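Side-chain contacts in isomaltodextranase (Arthrobacter globiformis, PDB 5AWO), which hydrolyses alpha-1,6-glucosidic linkages in dextran-like polysaccharides, releasing successive isomaltose units from the non-reducing ends of the chains: residues 47-52 with 317-322; 82-87 with 122-127; 209-214 with 287-292; 266-271 with 275-280; 297-302 with 339-344. All coordinates share one frame; numbering follows the deposited sequence.

Contact 1: residues 47-52 with 317-322; sequences SFPHNA and FMRAST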
# COMPACT_ATOMS: atom_id res chain seq x y z
N SER A 47 2.99 -20.28 12.62
CA SER A 47 2.42 -19.96 13.91
C SER A 47 0.90 -20.02 13.94
O SER A 47 0.32 -20.34 14.97
CB SER A 47 2.91 -18.57 14.39
OG SER A 47 4.27 -18.64 14.78
N PHE A 48 0.25 -19.67 12.83
CA PHE A 48 -1.20 -19.74 12.81
C PHE A 48 -1.74 -21.19 12.98
O PHE A 48 -2.54 -21.44 13.89
CB PHE A 48 -1.82 -19.00 11.59
CG PHE A 48 -3.31 -19.15 11.53
CD1 PHE A 48 -4.14 -18.43 12.36
CD2 PHE A 48 -3.88 -20.14 10.72
CE1 PHE A 48 -5.50 -18.61 12.35
CE2 PHE A 48 -5.24 -20.33 10.74
CZ PHE A 48 -6.04 -19.57 11.53
N PRO A 49 -1.32 -22.14 12.13
CA PRO A 49 -1.86 -23.48 12.37
C PRO A 49 -1.41 -24.12 13.70
O PRO A 49 -2.16 -24.92 14.28
CB PRO A 49 -1.38 -24.31 11.19
CG PRO A 49 -0.56 -23.44 10.36
CD PRO A 49 -0.48 -22.06 10.93
N HIS A 50 -0.21 -23.75 14.17
CA HIS A 50 0.27 -24.25 15.48
C HIS A 50 -0.33 -23.50 16.65
O HIS A 50 -0.24 -23.96 17.79
CB HIS A 50 1.79 -24.19 15.57
CG HIS A 50 2.49 -25.25 14.78
ND1 HIS A 50 2.89 -25.06 13.48
CD2 HIS A 50 2.84 -26.52 15.10
CE1 HIS A 50 3.46 -26.17 13.02
NE2 HIS A 50 3.44 -27.06 13.99
N ASN A 51 -0.94 -22.36 16.40
CA ASN A 51 -1.33 -21.42 17.44
C ASN A 51 -0.23 -21.26 18.47
O ASN A 51 -0.47 -21.39 19.67
CB ASN A 51 -2.65 -21.86 18.08
CG ASN A 51 -3.25 -20.79 18.97
OD1 ASN A 51 -2.99 -19.58 18.81
ND2 ASN A 51 -4.04 -21.21 19.94
N ALA A 52 0.98 -21.00 18.00
CA ALA A 52 2.17 -20.98 18.85
C ALA A 52 3.25 -20.12 18.25
O ALA A 52 3.35 -20.04 17.03
CB ALA A 52 2.70 -22.40 18.98
N PHE A 317 -1.17 -12.42 3.70
CA PHE A 317 -0.20 -13.47 3.43
C PHE A 317 -0.70 -14.44 2.40
O PHE A 317 -1.89 -14.77 2.38
CB PHE A 317 0.11 -14.25 4.70
CG PHE A 317 0.60 -13.39 5.82
CD1 PHE A 317 1.63 -12.48 5.62
CD2 PHE A 317 0.05 -13.49 7.08
CE1 PHE A 317 2.07 -11.66 6.67
CE2 PHE A 317 0.51 -12.69 8.13
CZ PHE A 317 1.50 -11.76 7.92
N MET A 318 0.21 -14.82 1.50
CA MET A 318 -0.05 -15.87 0.51
C MET A 318 0.30 -17.23 1.10
O MET A 318 1.43 -17.47 1.52
CB MET A 318 0.73 -15.60 -0.78
CG MET A 318 0.26 -14.36 -1.48
SD MET A 318 1.05 -14.08 -3.06
CE MET A 318 2.64 -13.48 -2.51
N ARG A 319 -0.69 -18.12 1.10
CA ARG A 319 -0.55 -19.47 1.65
C ARG A 319 -0.83 -20.45 0.48
O ARG A 319 -1.96 -20.94 0.27
CB ARG A 319 -1.47 -19.68 2.83
CG ARG A 319 -1.26 -18.69 3.99
CD ARG A 319 -1.96 -19.16 5.28
NE ARG A 319 -1.29 -20.36 5.73
CZ ARG A 319 -1.82 -21.32 6.48
NH1 ARG A 319 -3.01 -21.20 7.05
NH2 ARG A 319 -1.09 -22.40 6.69
N ALA A 320 0.16 -20.62 -0.37
CA ALA A 320 -0.09 -21.29 -1.68
C ALA A 320 -0.67 -22.68 -1.52
O ALA A 320 -1.58 -23.09 -2.27
CB ALA A 320 1.18 -21.36 -2.50
N SER A 321 -0.16 -23.43 -0.56
CA SER A 321 -0.57 -24.83 -0.33
C SER A 321 -1.99 -24.97 0.19
O SER A 321 -2.56 -26.06 0.22
CB SER A 321 0.34 -25.51 0.69
OG SER A 321 0.02 -25.09 2.00
N THR A 322 -2.59 -23.86 0.63
CA THR A 322 -3.96 -23.91 1.14
C THR A 322 -5.04 -23.85 0.06
O THR A 322 -6.21 -24.00 0.38
CB THR A 322 -4.25 -22.80 2.17
OG1 THR A 322 -4.26 -21.50 1.54
CG2 THR A 322 -3.23 -22.83 3.30

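Contact 2: residues 82-87 with 122-127; sequences GWIEGS and GVYYNP. With ACT (acetate ion), chain C.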
# COMPACT_ATOMS: atom_id res chain seq x y z
N GLY A 82 2.99 -12.50 15.29
CA GLY A 82 2.47 -12.44 16.63
C GLY A 82 2.87 -13.61 17.50
O GLY A 82 3.95 -14.16 17.33
N TRP A 83 2.00 -13.94 18.45
CA TRP A 83 2.30 -14.91 19.49
C TRP A 83 3.52 -14.41 20.26
O TRP A 83 4.45 -15.17 20.50
CB TRP A 83 2.49 -16.33 18.93
CG TRP A 83 1.21 -16.83 18.35
CD1 TRP A 83 0.27 -17.59 18.99
CD2 TRP A 83 0.70 -16.59 17.04
NE1 TRP A 83 -0.79 -17.85 18.16
CE2 TRP A 83 -0.55 -17.24 16.95
CE3 TRP A 83 1.17 -15.88 15.93
CZ2 TRP A 83 -1.35 -17.19 15.81
CZ3 TRP A 83 0.36 -15.84 14.77
CH2 TRP A 83 -0.87 -16.50 14.72
N ILE A 84 3.49 -13.13 20.64
CA ILE A 84 4.61 -12.46 21.33
C ILE A 84 4.40 -12.18 22.81
O ILE A 84 5.25 -11.53 23.45
CB ILE A 84 5.16 -11.21 20.58
CG1 ILE A 84 4.07 -10.19 20.18
CG2 ILE A 84 5.93 -11.65 19.35
CD1 ILE A 84 3.25 -9.63 21.32
N GLU A 85 3.33 -12.68 23.40
CA GLU A 85 3.17 -12.47 24.85
C GLU A 85 4.32 -13.14 25.62
O GLU A 85 4.72 -12.64 26.69
CB GLU A 85 1.77 -12.87 25.34
CG GLU A 85 0.71 -11.84 24.95
CD GLU A 85 -0.64 -12.07 25.64
OE1 GLU A 85 -0.81 -13.15 26.23
OE2 GLU A 85 -1.54 -11.19 25.57
N GLY A 86 4.90 -14.19 25.06
CA GLY A 86 6.05 -14.88 25.63
C GLY A 86 7.40 -14.29 25.27
O GLY A 86 8.44 -14.91 25.49
N SER A 87 7.39 -13.08 24.68
CA SER A 87 8.63 -12.31 24.53
C SER A 87 8.67 -11.27 25.66
O SER A 87 8.16 -10.17 25.49
CB SER A 87 8.67 -11.63 23.17
OG SER A 87 9.89 -10.96 22.96
N GLY A 122 12.56 -8.49 9.21
CA GLY A 122 11.31 -7.78 9.39
C GLY A 122 10.73 -8.10 10.74
O GLY A 122 10.79 -9.24 11.20
N VAL A 123 10.23 -7.07 11.43
CA VAL A 123 9.71 -7.25 12.77
C VAL A 123 8.23 -6.91 12.89
O VAL A 123 7.80 -5.84 12.47
CB VAL A 123 10.50 -6.43 13.81
CG1 VAL A 123 9.84 -6.49 15.18
CG2 VAL A 123 11.92 -6.97 13.92
N TYR A 124 7.50 -7.84 13.50
CA TYR A 124 6.12 -7.59 13.96
C TYR A 124 6.17 -7.11 15.40
O TYR A 124 6.60 -7.84 16.30
CB TYR A 124 5.33 -8.87 13.84
CG TYR A 124 3.93 -8.89 14.40
CD1 TYR A 124 3.68 -8.99 15.77
CD2 TYR A 124 2.82 -8.91 13.55
CE1 TYR A 124 2.39 -9.04 16.28
CE2 TYR A 124 1.54 -9.00 14.08
CZ TYR A 124 1.34 -9.07 15.43
OH TYR A 124 0.05 -9.14 15.96
N TYR A 125 5.84 -5.86 15.62
CA TYR A 125 5.60 -5.37 16.98
C TYR A 125 4.83 -4.07 16.94
O TYR A 125 4.91 -3.32 16.00
CB TYR A 125 6.91 -5.19 17.80
CG TYR A 125 6.68 -5.50 19.26
CD1 TYR A 125 6.56 -6.81 19.70
CD2 TYR A 125 6.62 -4.47 20.22
CE1 TYR A 125 6.31 -7.11 21.03
CE2 TYR A 125 6.35 -4.76 21.54
CZ TYR A 125 6.22 -6.08 21.95
OH TYR A 125 5.96 -6.34 23.28
N ASN A 126 4.10 -3.82 18.03
CA ASN A 126 3.36 -2.58 18.19
C ASN A 126 4.06 -1.82 19.31
O ASN A 126 4.09 -2.29 20.44
CB ASN A 126 1.89 -2.86 18.52
CG ASN A 126 1.06 -1.60 18.56
OD1 ASN A 126 1.55 -0.54 18.98
ND2 ASN A 126 -0.21 -1.68 18.11
N PRO A 127 4.62 -0.64 19.00
CA PRO A 127 5.42 0.07 20.02
C PRO A 127 4.59 0.75 21.09
O PRO A 127 5.18 1.41 21.98
CB PRO A 127 6.20 1.06 19.20
CG PRO A 127 5.28 1.39 18.06
CD PRO A 127 4.59 0.10 17.73
C ACT C . -0.11 -11.34 20.50
O ACT C . -1.04 -11.72 21.21
OXT ACT C . 0.94 -11.95 20.49
CH3 ACT C . -0.31 -10.15 19.61
O HOH W 1 6.26 -8.90 23.95

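Contact 3: residues 209-214 with 287-292; sequences GRDANI and DAWPNW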
# COMPACT_ATOMS: atom_id res chain seq x y z
N GLY A 209 -10.95 -0.30 21.52
CA GLY A 209 -11.17 -1.47 22.32
C GLY A 209 -12.27 -2.42 21.85
O GLY A 209 -12.75 -3.24 22.66
N ARG A 210 -12.63 -2.31 20.56
CA ARG A 210 -13.75 -3.04 19.97
C ARG A 210 -13.25 -3.92 18.83
O ARG A 210 -12.38 -3.51 18.08
CB ARG A 210 -14.83 -2.07 19.43
CG ARG A 210 -15.59 -1.27 20.49
CD ARG A 210 -16.72 -0.45 19.89
NE ARG A 210 -17.40 0.41 20.89
CZ ARG A 210 -18.49 1.16 20.67
NH1 ARG A 210 -19.11 1.17 19.49
NH2 ARG A 210 -18.99 1.92 21.65
N ASP A 211 -13.87 -5.09 18.66
CA ASP A 211 -13.70 -5.91 17.47
C ASP A 211 -15.07 -6.45 17.06
O ASP A 211 -15.74 -7.10 17.84
CB ASP A 211 -12.70 -7.05 17.71
CG ASP A 211 -12.32 -7.75 16.43
OD1 ASP A 211 -13.24 -8.18 15.68
OD2 ASP A 211 -11.10 -7.85 16.11
N ALA A 212 -15.46 -6.15 15.83
CA ALA A 212 -16.79 -6.51 15.35
C ALA A 212 -17.03 -7.99 15.25
O ALA A 212 -18.18 -8.39 15.11
CB ALA A 212 -17.06 -5.84 14.01
N ASN A 213 -15.97 -8.82 15.31
CA ASN A 213 -16.12 -10.26 15.32
C ASN A 213 -16.11 -10.89 16.71
O ASN A 213 -16.30 -12.09 16.85
CB ASN A 213 -15.00 -10.89 14.46
CG ASN A 213 -15.36 -12.27 13.94
OD1 ASN A 213 -14.57 -13.21 14.04
ND2 ASN A 213 -16.56 -12.39 13.36
N ILE A 214 -15.83 -10.09 17.74
CA ILE A 214 -15.65 -10.61 19.11
C ILE A 214 -16.52 -9.89 20.13
O ILE A 214 -17.28 -10.52 20.89
CB ILE A 214 -14.18 -10.49 19.57
CG1 ILE A 214 -13.26 -11.24 18.61
CG2 ILE A 214 -14.01 -11.05 20.97
CD1 ILE A 214 -11.79 -11.16 18.97
N ASP A 287 -18.46 -0.77 8.92
CA ASP A 287 -17.81 0.47 9.38
C ASP A 287 -16.79 0.27 10.48
O ASP A 287 -16.63 1.16 11.32
CB ASP A 287 -18.87 1.48 9.87
CG ASP A 287 -19.47 1.13 11.21
OD1 ASP A 287 -19.36 -0.01 11.67
OD2 ASP A 287 -20.02 2.03 11.89
N ALA A 288 -16.15 -0.88 10.49
CA ALA A 288 -15.15 -1.27 11.51
C ALA A 288 -14.21 -2.29 10.90
O ALA A 288 -14.53 -2.98 9.91
CB ALA A 288 -15.82 -1.87 12.70
N TRP A 289 -13.05 -2.43 11.54
CA TRP A 289 -12.03 -3.34 11.08
C TRP A 289 -12.59 -4.75 10.92
O TRP A 289 -13.27 -5.25 11.83
CB TRP A 289 -10.88 -3.44 12.10
CG TRP A 289 -10.08 -4.68 11.88
CD1 TRP A 289 -10.15 -5.84 12.58
CD2 TRP A 289 -9.18 -4.91 10.79
NE1 TRP A 289 -9.34 -6.79 12.01
CE2 TRP A 289 -8.75 -6.25 10.90
CE3 TRP A 289 -8.72 -4.14 9.73
CZ2 TRP A 289 -7.84 -6.81 10.01
CZ3 TRP A 289 -7.79 -4.70 8.83
CH2 TRP A 289 -7.38 -6.03 9.00
N PRO A 290 -12.30 -5.43 9.80
CA PRO A 290 -11.84 -4.93 8.53
C PRO A 290 -13.05 -4.50 7.71
O PRO A 290 -14.08 -5.20 7.71
CB PRO A 290 -11.16 -6.16 7.91
CG PRO A 290 -12.01 -7.29 8.39
CD PRO A 290 -12.50 -6.89 9.78
N ASN A 291 -12.95 -3.39 6.99
CA ASN A 291 -14.16 -2.88 6.33
C ASN A 291 -14.69 -3.95 5.37
O ASN A 291 -15.89 -4.20 5.30
CB ASN A 291 -13.90 -1.56 5.62
CG ASN A 291 -13.43 -0.51 6.57
OD1 ASN A 291 -14.23 0.03 7.37
ND2 ASN A 291 -12.15 -0.23 6.53
N TRP A 292 -13.77 -4.50 4.58
CA TRP A 292 -14.08 -5.64 3.72
C TRP A 292 -13.33 -6.88 4.19
O TRP A 292 -12.18 -6.80 4.66
CB TRP A 292 -13.72 -5.33 2.26
CG TRP A 292 -14.61 -4.32 1.61
CD1 TRP A 292 -15.83 -4.56 1.03
CD2 TRP A 292 -14.36 -2.92 1.46
NE1 TRP A 292 -16.35 -3.40 0.52
CE2 TRP A 292 -15.48 -2.37 0.78
CE3 TRP A 292 -13.33 -2.06 1.84
CZ2 TRP A 292 -15.56 -1.02 0.47
CZ3 TRP A 292 -13.42 -0.71 1.54
CH2 TRP A 292 -14.53 -0.19 0.87
O HOH W 2 -13.28 -7.91 12.93
O HOH W 3 -13.67 -4.39 14.37

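Contact 4: residues 266-271 with 275-280; sequences INADAD and WDRLSG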
# COMPACT_ATOMS: atom_id res chain seq x y z
N ILE A 266 -6.16 -4.52 4.07
CA ILE A 266 -7.48 -4.28 3.48
C ILE A 266 -8.42 -5.48 3.55
O ILE A 266 -9.50 -5.44 2.96
CB ILE A 266 -7.33 -3.72 2.06
CG1 ILE A 266 -6.48 -4.59 1.12
CG2 ILE A 266 -6.77 -2.30 2.13
CD1 ILE A 266 -6.91 -6.03 0.95
N ASN A 267 -8.05 -6.50 4.31
CA ASN A 267 -8.79 -7.75 4.40
C ASN A 267 -8.72 -8.35 5.78
O ASN A 267 -7.82 -8.00 6.54
CB ASN A 267 -8.32 -8.78 3.37
CG ASN A 267 -6.84 -9.16 3.51
OD1 ASN A 267 -6.00 -8.35 3.93
ND2 ASN A 267 -6.50 -10.35 3.03
N ALA A 268 -9.63 -9.27 6.07
CA ALA A 268 -9.50 -10.13 7.23
C ALA A 268 -8.24 -11.00 7.11
O ALA A 268 -7.74 -11.23 6.00
CB ALA A 268 -10.74 -11.02 7.32
N ASP A 269 -7.74 -11.50 8.24
CA ASP A 269 -6.52 -12.28 8.23
C ASP A 269 -6.60 -13.45 7.24
O ASP A 269 -7.65 -14.07 7.08
CB ASP A 269 -6.26 -12.91 9.61
CG ASP A 269 -5.91 -11.90 10.70
OD1 ASP A 269 -5.94 -10.67 10.50
OD2 ASP A 269 -5.62 -12.36 11.84
N ALA A 270 -5.46 -13.82 6.66
CA ALA A 270 -5.43 -14.97 5.76
C ALA A 270 -5.97 -16.24 6.42
O ALA A 270 -6.58 -17.08 5.74
CB ALA A 270 -4.01 -15.19 5.24
N ASP A 271 -5.73 -16.44 7.70
CA ASP A 271 -6.32 -17.56 8.46
C ASP A 271 -5.93 -18.86 7.76
O ASP A 271 -4.77 -19.02 7.36
CB ASP A 271 -7.83 -17.28 8.63
CG ASP A 271 -8.55 -18.16 9.67
OD1 ASP A 271 -8.97 -19.26 9.28
OD2 ASP A 271 -8.78 -17.73 10.82
N TRP A 275 -9.56 -20.28 -1.15
CA TRP A 275 -10.47 -19.40 -1.89
C TRP A 275 -11.45 -18.65 -1.00
O TRP A 275 -11.69 -17.47 -1.26
CB TRP A 275 -11.21 -20.21 -2.97
CG TRP A 275 -11.97 -19.29 -3.88
CD1 TRP A 275 -13.27 -18.96 -3.83
CD2 TRP A 275 -11.41 -18.54 -4.95
NE1 TRP A 275 -13.58 -18.04 -4.81
CE2 TRP A 275 -12.45 -17.78 -5.53
CE3 TRP A 275 -10.13 -18.46 -5.50
CZ2 TRP A 275 -12.23 -16.91 -6.60
CZ3 TRP A 275 -9.91 -17.61 -6.57
CH2 TRP A 275 -10.97 -16.87 -7.12
N ASP A 276 -11.99 -19.27 0.03
CA ASP A 276 -12.96 -18.56 0.84
C ASP A 276 -12.36 -17.32 1.52
O ASP A 276 -13.00 -16.30 1.60
CB ASP A 276 -13.66 -19.48 1.86
CG ASP A 276 -14.89 -18.83 2.49
OD1 ASP A 276 -15.76 -18.34 1.76
OD2 ASP A 276 -14.93 -18.73 3.73
N ARG A 277 -11.09 -17.39 1.92
CA ARG A 277 -10.43 -16.22 2.49
C ARG A 277 -10.01 -15.21 1.42
O ARG A 277 -10.02 -14.00 1.69
CB ARG A 277 -9.25 -16.63 3.35
CG ARG A 277 -9.72 -17.22 4.68
CD ARG A 277 -9.83 -16.10 5.72
NE ARG A 277 -10.70 -16.48 6.77
CZ ARG A 277 -10.93 -15.80 7.86
NH1 ARG A 277 -10.23 -14.72 8.15
NH2 ARG A 277 -11.82 -16.24 8.71
N LEU A 278 -9.70 -15.67 0.22
CA LEU A 278 -9.33 -14.76 -0.86
C LEU A 278 -10.50 -14.00 -1.45
O LEU A 278 -10.34 -12.84 -1.87
CB LEU A 278 -8.60 -15.53 -1.96
CG LEU A 278 -7.81 -14.67 -2.97
CD1 LEU A 278 -6.49 -14.22 -2.38
CD2 LEU A 278 -7.60 -15.41 -4.29
N SER A 279 -11.67 -14.64 -1.52
CA SER A 279 -12.80 -14.14 -2.31
C SER A 279 -14.16 -14.30 -1.66
O SER A 279 -15.14 -13.77 -2.18
CB SER A 279 -12.75 -14.87 -3.66
OG SER A 279 -13.64 -14.33 -4.62
N GLY A 280 -14.23 -15.01 -0.54
CA GLY A 280 -15.50 -15.34 0.11
C GLY A 280 -15.75 -14.59 1.40
O GLY A 280 -15.43 -13.40 1.52
O HOH W 4 -8.25 -12.69 3.58

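Contact 5: residues 297-302 with 339-344; sequences CGFTGW and AGSPLA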
# COMPACT_ATOMS: atom_id res chain seq x y z
N CYS A 297 -12.46 -7.62 -2.56
CA CYS A 297 -13.30 -6.47 -2.22
C CYS A 297 -12.48 -5.39 -1.51
O CYS A 297 -12.71 -4.20 -1.75
CB CYS A 297 -14.45 -6.88 -1.32
SG CYS A 297 -15.70 -7.89 -2.16
N GLY A 298 -11.56 -5.77 -0.63
CA GLY A 298 -10.79 -4.76 0.08
C GLY A 298 -9.84 -3.97 -0.81
O GLY A 298 -9.71 -2.73 -0.66
N PHE A 299 -9.13 -4.63 -1.71
CA PHE A 299 -8.27 -3.92 -2.64
C PHE A 299 -9.14 -3.00 -3.49
O PHE A 299 -8.78 -1.83 -3.71
CB PHE A 299 -7.54 -4.88 -3.58
CG PHE A 299 -6.33 -5.59 -2.98
CD1 PHE A 299 -5.35 -4.91 -2.27
CD2 PHE A 299 -6.14 -6.95 -3.22
CE1 PHE A 299 -4.21 -5.56 -1.81
CE2 PHE A 299 -5.02 -7.60 -2.76
CZ PHE A 299 -4.05 -6.90 -2.05
N THR A 300 -10.26 -3.52 -4.00
CA THR A 300 -11.15 -2.71 -4.84
C THR A 300 -11.68 -1.49 -4.07
O THR A 300 -11.67 -0.36 -4.57
CB THR A 300 -12.29 -3.56 -5.38
OG1 THR A 300 -11.75 -4.62 -6.19
CG2 THR A 300 -13.27 -2.76 -6.21
N GLY A 301 -12.12 -1.73 -2.86
CA GLY A 301 -12.75 -0.70 -2.02
C GLY A 301 -11.85 0.38 -1.49
O GLY A 301 -12.31 1.51 -1.29
N TRP A 302 -10.56 0.06 -1.30
CA TRP A 302 -9.58 1.03 -0.80
C TRP A 302 -8.70 1.57 -1.92
O TRP A 302 -7.81 2.37 -1.65
CB TRP A 302 -8.74 0.40 0.33
CG TRP A 302 -9.46 0.40 1.64
CD1 TRP A 302 -9.90 -0.66 2.36
CD2 TRP A 302 -9.83 1.57 2.38
NE1 TRP A 302 -10.50 -0.23 3.51
CE2 TRP A 302 -10.47 1.14 3.55
CE3 TRP A 302 -9.66 2.96 2.17
CZ2 TRP A 302 -10.99 2.03 4.49
CZ3 TRP A 302 -10.13 3.82 3.10
CH2 TRP A 302 -10.79 3.38 4.26
N ALA A 339 -2.65 -5.32 -7.53
CA ALA A 339 -3.00 -4.27 -6.61
C ALA A 339 -1.78 -3.52 -6.03
O ALA A 339 -1.95 -2.53 -5.30
CB ALA A 339 -3.84 -4.85 -5.48
N GLY A 340 -0.57 -3.93 -6.40
CA GLY A 340 0.64 -3.31 -5.85
C GLY A 340 0.94 -3.68 -4.42
O GLY A 340 1.73 -3.03 -3.73
N SER A 341 0.35 -4.77 -3.96
CA SER A 341 0.50 -5.18 -2.58
C SER A 341 1.88 -5.70 -2.29
O SER A 341 2.58 -6.18 -3.18
CB SER A 341 -0.50 -6.32 -2.32
OG SER A 341 -0.46 -6.87 -1.01
N PRO A 342 2.27 -5.72 -1.01
CA PRO A 342 3.35 -6.63 -0.62
C PRO A 342 3.11 -8.05 -1.13
O PRO A 342 1.94 -8.50 -1.25
CB PRO A 342 3.27 -6.64 0.91
CG PRO A 342 1.88 -6.18 1.21
CD PRO A 342 1.61 -5.14 0.17
N LEU A 343 4.21 -8.74 -1.42
CA LEU A 343 4.17 -10.14 -1.85
C LEU A 343 4.77 -10.90 -0.71
O LEU A 343 5.99 -11.01 -0.59
CB LEU A 343 4.95 -10.32 -3.17
CG LEU A 343 4.49 -9.40 -4.30
CD1 LEU A 343 5.37 -9.58 -5.53
CD2 LEU A 343 3.02 -9.57 -4.64
N ALA A 344 3.91 -11.40 0.19
CA ALA A 344 4.28 -11.97 1.46
C ALA A 344 3.99 -13.47 1.45
O ALA A 344 2.82 -13.89 1.59
CB ALA A 344 3.53 -11.27 2.57

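Contact 1: residues 47-52 with 317-322
The guanidinium of R319 reaches across to F48 and P49, joining two segments at the C-terminal end of the TIM barrel: the short helix 44-50 that follows strand 39-42, and the loop that follows strand 312-314. Its two terminal nitrogens divide the work. NH1 lies 3.9 Å from F48 CD2, with ring and guanidinium planes 70° apart and the two side chains crossing nearly at right angles. NH2 lies 3.9 Å from P49 CG, where the two side chains run past each other in opposite directions. Neither approach is a stack or a hydrogen bond; the polar grip comes from D271, whose backbone O accepts from NH1. F48 is put in place by its first torsion, which swings CG anti to the backbone N (chi1 177°), and its ring also meets that of Y44.

Further out, the helix ends in a Schellman motif at N51, and S47 OG donates to A52 O at 2.8 Å. Within 317-322, the methyl CG2 of T322 lies over one face of the R319 guanidinium, 3.8 Å above the plane and over its centre. The same residue bonds the arginine's backbone: T322 OG1 donates to a lone pair of R319 O at 2.7 Å.

Contact 2: residues 82-87 with 122-127
G82 lies flat against Y124, its CA over one ring face at 3.9 Å from the centroid, a CH-pi contact 29° off the normal. G82 N also sits above this ring, 3.5 Å from the plane and over the centre. Next along, W83 turns its side chain back to helix 44-50. I84 then takes up the hydrophobic part. Its CG1 stands between the backbone N and the carbonyl carbon (chi1 52°), the rotation that turns it toward the tyrosines, 3.9 Å from Y125 CE1 and near the edge of Y124. The backbone N of I84 donates to OXT of an acetate ion, probably from the crystallisation liquor, at 2.8 Å. A type I turn from I84 to S87 brings two carbonyls onto one water, which donates to I84 O and S87 O and accepts from Y125 OH at 2.7 Å, in the plane of the tyrosine ring.

Y124 OH is hydrogen-bonded to OD2 of D201, the probable nucleophile, which places this contact at the probable active site. A leucine in place of Y124 would probably leave that carboxylate without its phenol partner and bare G82 of its aromatic cover. Y124 ends barrel strand 120-124, the loop of G82 follows strand 77-79 beside it, and Y125 continues outward to L169 of strand 169-172 and F190 of helix 179-192.

Contact 3: residues 209-214 with 287-292
W289 turns the edge of its indole to D211, with CD1 4.2 Å from OD2 and the carboxylate and ring planes 88° apart. The side chains lie side by side where loops on the C-terminal side of the TIM barrel meet: D211 in strand 210-211, W289 in the loop before helix 295-302. A212 CB and A288 CB add a loose contact at 4.4 Å. Two waters make the polar link. One donates to D211 OD1 and to W289 O; the other donates to W289 O at 2.7 Å and accepts from A212 N, so both hold one carbonyl oxygen.

Both carboxylate oxygens of D211 are held: OD1 accepts from N213 N at 2.8 Å through its anti lone pair, an Asx turn, while OD2 takes a hydrogen bond from W205 NE1. Replacing D211 by alanine is likely to undo the Asx turn, leave the W205 indole N-H without this acceptor and remove one water bridge. The W289 side chain, about 6 Å from that of the probable nucleophile D201, is backed by the next residue: following a cis peptide, P290 CB sits 3.5 Å above one face of the W289 ring, offset toward the rim.

Contact 4: residues 266-271 with 275-280
R277 leaves its helix with CG anti to the carbonyl carbon and then bends sharply at the second torsion (chi2 -91°), which lays its guanidinium against D269 and D271. NH1 donates to D269 O at 2.9 Å, a bond bent to 151° that lies in the plane of the carbonyl but tilts from that of the guanidinium. The aliphatic part of the arm packs on the next carbonyl, CG being 3.3 Å from A270 O. D271 sits over one guanidinium face: its CB is 3.5 Å from NE, and the carboxylate is stacked nearly parallel, 17° between planes. Because of this stacking no N-H points at the acid; OD2 and NH2, 4.0 Å apart, form a long salt bridge of charge alone. A268 CB adds a smaller contact with NH1.

One water joins the two backbones and the N267 side chain, donating to A268 O and to R277 O and accepting from N267 ND2 at 3.0 Å. The acid of D269 is turned elsewhere, to a salt bridge with R265, and the D269 side chain stands about 6 Å from that of D201, the probable nucleophile. The contact thus folds the loop after barrel strand 263-265 onto helix 274-279, the next helix in the chain. D271 continues to F48 of helix 44-50, I266 packs on helix 295-302, and W275 rests against helix 326-339.

Contact 5: residues 297-302 with 339-344
S341 OG, 3.7 Å from F299 CZ, has two hydrogen-bond partners: it donates to a lone pair of P342 O at 2.9 Å and accepts from the backbone N of G315. A chi1 of 179° swings the hydroxyl toward these partners, while the CB of S341 touches the aromatic ring, 3.6 Å from F299 CZ.

The main packing is made by A339. Its CB stands almost squarely over the centre of the F299 ring, 3.5 Å from the centroid and 12° off the normal, a close CH-pi contact. G340 follows with positive phi in a Schellman motif, ending the helix and turning the chain from A339 to S341, so both residues meet the same ring.

This is buried structural packing. F299 projects from helix 295-302 onto the junction between helix 326-339 and barrel strand 343-345; L313 of strand 312-314, L335 and M336 of helix 326-339 and W396 of strand 395-399 also touch it.

In the fold
From the N terminus, contact 1 opens first, after barrel strand 39-42, and closes last but one, holding most of the barrel within its loop. Nested inside it are contact 2, between the loop after strand 77-79 and the end of strand 120-124, and then contact 3, which itself encloses the tight local loop of contact 4. Contact 5 opens inside contact 1 and closes beyond it, so these two cross, and M318 N and A344 O join them. D271 links contact 4 to contact 1, and W83 links contact 2 to it. Contacts 1 to 4 gather loops around the active-site end; contact 5 packs helix 295-302 on the turn between helix 326-339 and strand 343-345.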